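Local coordinates for protein (S)-ureidoglycine aminohydrolase (Escherichia coli, PDB 1RC6) that catalyses the manganese-dependent hydrolysis of (S)-ureidoglycine to (S)-ureidoglycolate and ammonia, the second stereospecific step in breaking down allantoin for nitrogen, at residues S58-L63 with L131-Y136. Sequence-based numbering, arbitrary orientation.
Sequences SFVDYL and LYKRRY
Y132 CE2 lies over one face of the F59 ring, nearest CD2; the planes are 26° apart but offset, with little ring-on-ring overlap. Y132 CG stands anti to the backbone N (chi1 176°), running the phenol along the sheet to R134. There NH1 donates to Y132 OH at 2.8 Å, with the oxygen in the guanidinium plane, while R134 NH2 donates to S58 OG at 3.1 Å, the hydroxyl lying 28° out of that plane. S58 OG is also hydrogen-bonded to E201. Shortening R134 to an alanine would remove both donors, and is likely to leave S58 OG with E201 alone and the phenol freer to shift. D61, on the same sheet face as Y132, is held by Y227 OH and S51 N. On the other face, V60 and K133 run side by side and Y62 CD1 packs on L131 CB. Between the faces, V60–K133 and Y62–L131 form antiparallel hydrogen-bonded pairs, with V60 N to K133 O at 3.0 Å. Strands 60-67 and 127-135 are neighbours in the N-terminal cupin sheet. F59 and Y132 pack against S252 of the C-terminal cupin sheet, their side chains about 7 Å from those of H202 and K253 respectively, which probably bind manganese and substrate. One guanidinium thus ties the Y132 hydroxyl to the S58 loop where the two cupin domains meet.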
loop_
_atom_site.group_PDB
_atom_site.type_symbol
_atom_site.label_atom_id
_atom_site.label_comp_id
_atom_site.label_asym_id
_atom_site.label_seq_id
_atom_site.Cartn_x
_atom_site.Cartn_y
_atom_site.Cartn_z
ATOM N N SER A 58 -7.589 9.006 -5.376
ATOM C CA SER A 58 -7.105 10.347 -5.093
ATOM C C SER A 58 -5.684 10.197 -4.574
ATOM O O SER A 58 -5.228 10.965 -3.730
ATOM C CB SER A 58 -7.986 11.022 -4.042
ATOM O OG SER A 58 -7.961 10.302 -2.820
ATOM N N PHE A 59 -5.000 9.176 -5.080
ATOM C CA PHE A 59 -3.623 8.887 -4.712
ATOM C C PHE A 59 -3.017 8.048 -5.812
ATOM O O PHE A 59 -3.709 7.651 -6.752
ATOM C CB PHE A 59 -3.560 8.097 -3.404
ATOM C CG PHE A 59 -4.351 6.801 -3.424
ATOM C CD1 PHE A 59 -5.696 6.780 -3.056
ATOM C CD2 PHE A 59 -3.749 5.603 -3.808
ATOM C CE1 PHE A 59 -6.426 5.589 -3.066
ATOM C CE2 PHE A 59 -4.470 4.410 -3.824
ATOM C CZ PHE A 59 -5.811 4.406 -3.451
ATOM N N VAL A 60 -1.719 7.796 -5.718
ATOM C CA VAL A 60 -1.049 6.947 -6.689
ATOM C C VAL A 60 -0.219 6.022 -5.849
ATOM O O VAL A 60 0.498 6.493 -4.975
ATOM C CB VAL A 60 -0.085 7.710 -7.595
ATOM C CG1 VAL A 60 0.506 6.751 -8.602
ATOM C CG2 VAL A 60 -0.790 8.862 -8.293
ATOM N N ASP A 61 -0.328 4.716 -6.061
ATOM C CA ASP A 61 0.495 3.804 -5.281
ATOM C C ASP A 61 1.260 2.880 -6.211
ATOM O O ASP A 61 0.911 2.752 -7.388
ATOM C CB ASP A 61 -0.331 3.045 -4.237
ATOM C CG ASP A 61 -1.540 2.367 -4.816
ATOM O OD1 ASP A 61 -2.336 1.844 -4.009
ATOM O OD2 ASP A 61 -1.697 2.351 -6.062
ATOM N N TYR A 62 2.330 2.275 -5.701
ATOM C CA TYR A 62 3.175 1.429 -6.529
ATOM C C TYR A 62 3.650 0.167 -5.853
ATOM O O TYR A 62 3.607 0.022 -4.632
ATOM C CB TYR A 62 4.459 2.160 -6.945
ATOM C CG TYR A 62 4.359 3.628 -7.270
ATOM C CD1 TYR A 62 3.886 4.548 -6.331
ATOM C CD2 TYR A 62 4.764 4.104 -8.514
ATOM C CE1 TYR A 62 3.813 5.916 -6.632
ATOM C CE2 TYR A 62 4.698 5.467 -8.824
ATOM C CZ TYR A 62 4.225 6.361 -7.882
ATOM O OH TYR A 62 4.176 7.693 -8.209
ATOM N N LEU A 63 4.136 -0.738 -6.685
ATOM C CA LEU A 63 4.716 -1.979 -6.230
ATOM C C LEU A 63 6.064 -1.931 -6.941
ATOM O O LEU A 63 6.122 -1.772 -8.157
ATOM C CB LEU A 63 3.893 -3.166 -6.698
ATOM C CG LEU A 63 4.301 -4.532 -6.141
ATOM C CD1 LEU A 63 3.213 -5.537 -6.504
ATOM C CD2 LEU A 63 5.650 -4.976 -6.712
ATOM N N LEU A 131 4.880 1.372 -2.522
ATOM C CA LEU A 131 4.928 2.829 -2.448
ATOM C C LEU A 131 3.579 3.475 -2.569
ATOM O O LEU A 131 2.695 2.948 -3.241
ATOM C CB LEU A 131 5.827 3.393 -3.538
ATOM C CG LEU A 131 7.297 3.546 -3.166
ATOM C CD1 LEU A 131 8.027 4.108 -4.361
ATOM C CD2 LEU A 131 7.451 4.458 -1.937
ATOM N N TYR A 132 3.446 4.646 -1.951
ATOM C CA TYR A 132 2.191 5.368 -1.956
ATOM C C TYR A 132 2.414 6.857 -1.818
ATOM O O TYR A 132 3.299 7.293 -1.084
ATOM C CB TYR A 132 1.332 4.868 -0.799
ATOM C CG TYR A 132 0.021 5.594 -0.603
ATOM C CD1 TYR A 132 -0.029 6.833 0.023
ATOM C CD2 TYR A 132 -1.184 5.018 -1.010
ATOM C CE1 TYR A 132 -1.253 7.475 0.252
ATOM C CE2 TYR A 132 -2.405 5.654 -0.790
ATOM C CZ TYR A 132 -2.434 6.875 -0.154
ATOM O OH TYR A 132 -3.648 7.469 0.130
ATOM N N LYS A 133 1.615 7.644 -2.529
ATOM C CA LYS A 133 1.731 9.089 -2.439
ATOM C C LYS A 133 0.378 9.721 -2.703
ATOM O O LYS A 133 -0.434 9.168 -3.426
ATOM C CB LYS A 133 2.741 9.620 -3.453
ATOM C CG LYS A 133 2.269 9.539 -4.905
ATOM C CD LYS A 133 3.187 10.311 -5.849
ATOM C CE LYS A 133 2.719 10.191 -7.280
ATOM N NZ LYS A 133 3.545 10.982 -8.228
ATOM N N ARG A 134 0.138 10.877 -2.097
ATOM C CA ARG A 134 -1.109 11.618 -2.290
ATOM C C ARG A 134 -0.825 13.086 -2.000
ATOM O O ARG A 134 0.213 13.423 -1.435
ATOM C CB ARG A 134 -2.217 11.123 -1.351
ATOM C CG ARG A 134 -2.041 11.518 0.087
ATOM C CD ARG A 134 -3.184 11.034 0.964
ATOM N NE ARG A 134 -4.469 11.630 0.600
ATOM C CZ ARG A 134 -5.464 10.952 0.029
ATOM N NH1 ARG A 134 -5.323 9.654 -0.239
ATOM N NH2 ARG A 134 -6.593 11.568 -0.289
ATOM N N ARG A 135 -1.741 13.956 -2.401
ATOM C CA ARG A 135 -1.572 15.372 -2.159
ATOM C C ARG A 135 -2.131 15.676 -0.768
ATOM O O ARG A 135 -3.333 15.547 -0.513
ATOM C CB ARG A 135 -2.284 16.179 -3.249
ATOM C CG ARG A 135 -2.075 17.679 -3.154
ATOM C CD ARG A 135 -1.956 18.297 -4.541
ATOM N NE ARG A 135 -3.097 17.995 -5.408
ATOM C CZ ARG A 135 -3.179 18.334 -6.694
ATOM N NH1 ARG A 135 -2.184 18.992 -7.278
ATOM N NH2 ARG A 135 -4.255 18.013 -7.402
ATOM N N TYR A 136 -1.243 16.059 0.137
ATOM C CA TYR A 136 -1.626 16.363 1.505
ATOM C C TYR A 136 -2.592 17.542 1.686
ATOM O O TYR A 136 -2.498 18.558 0.991
ATOM C CB TYR A 136 -0.377 16.609 2.338
ATOM C CG TYR A 136 -0.678 17.029 3.749
ATOM C CD1 TYR A 136 -0.629 18.371 4.123
ATOM C CD2 TYR A 136 -1.045 16.090 4.704
ATOM C CE1 TYR A 136 -0.940 18.763 5.422
ATOM C CE2 TYR A 136 -1.361 16.466 6.009
ATOM C CZ TYR A 136 -1.308 17.802 6.363
ATOM O OH TYR A 136 -1.616 18.170 7.658
#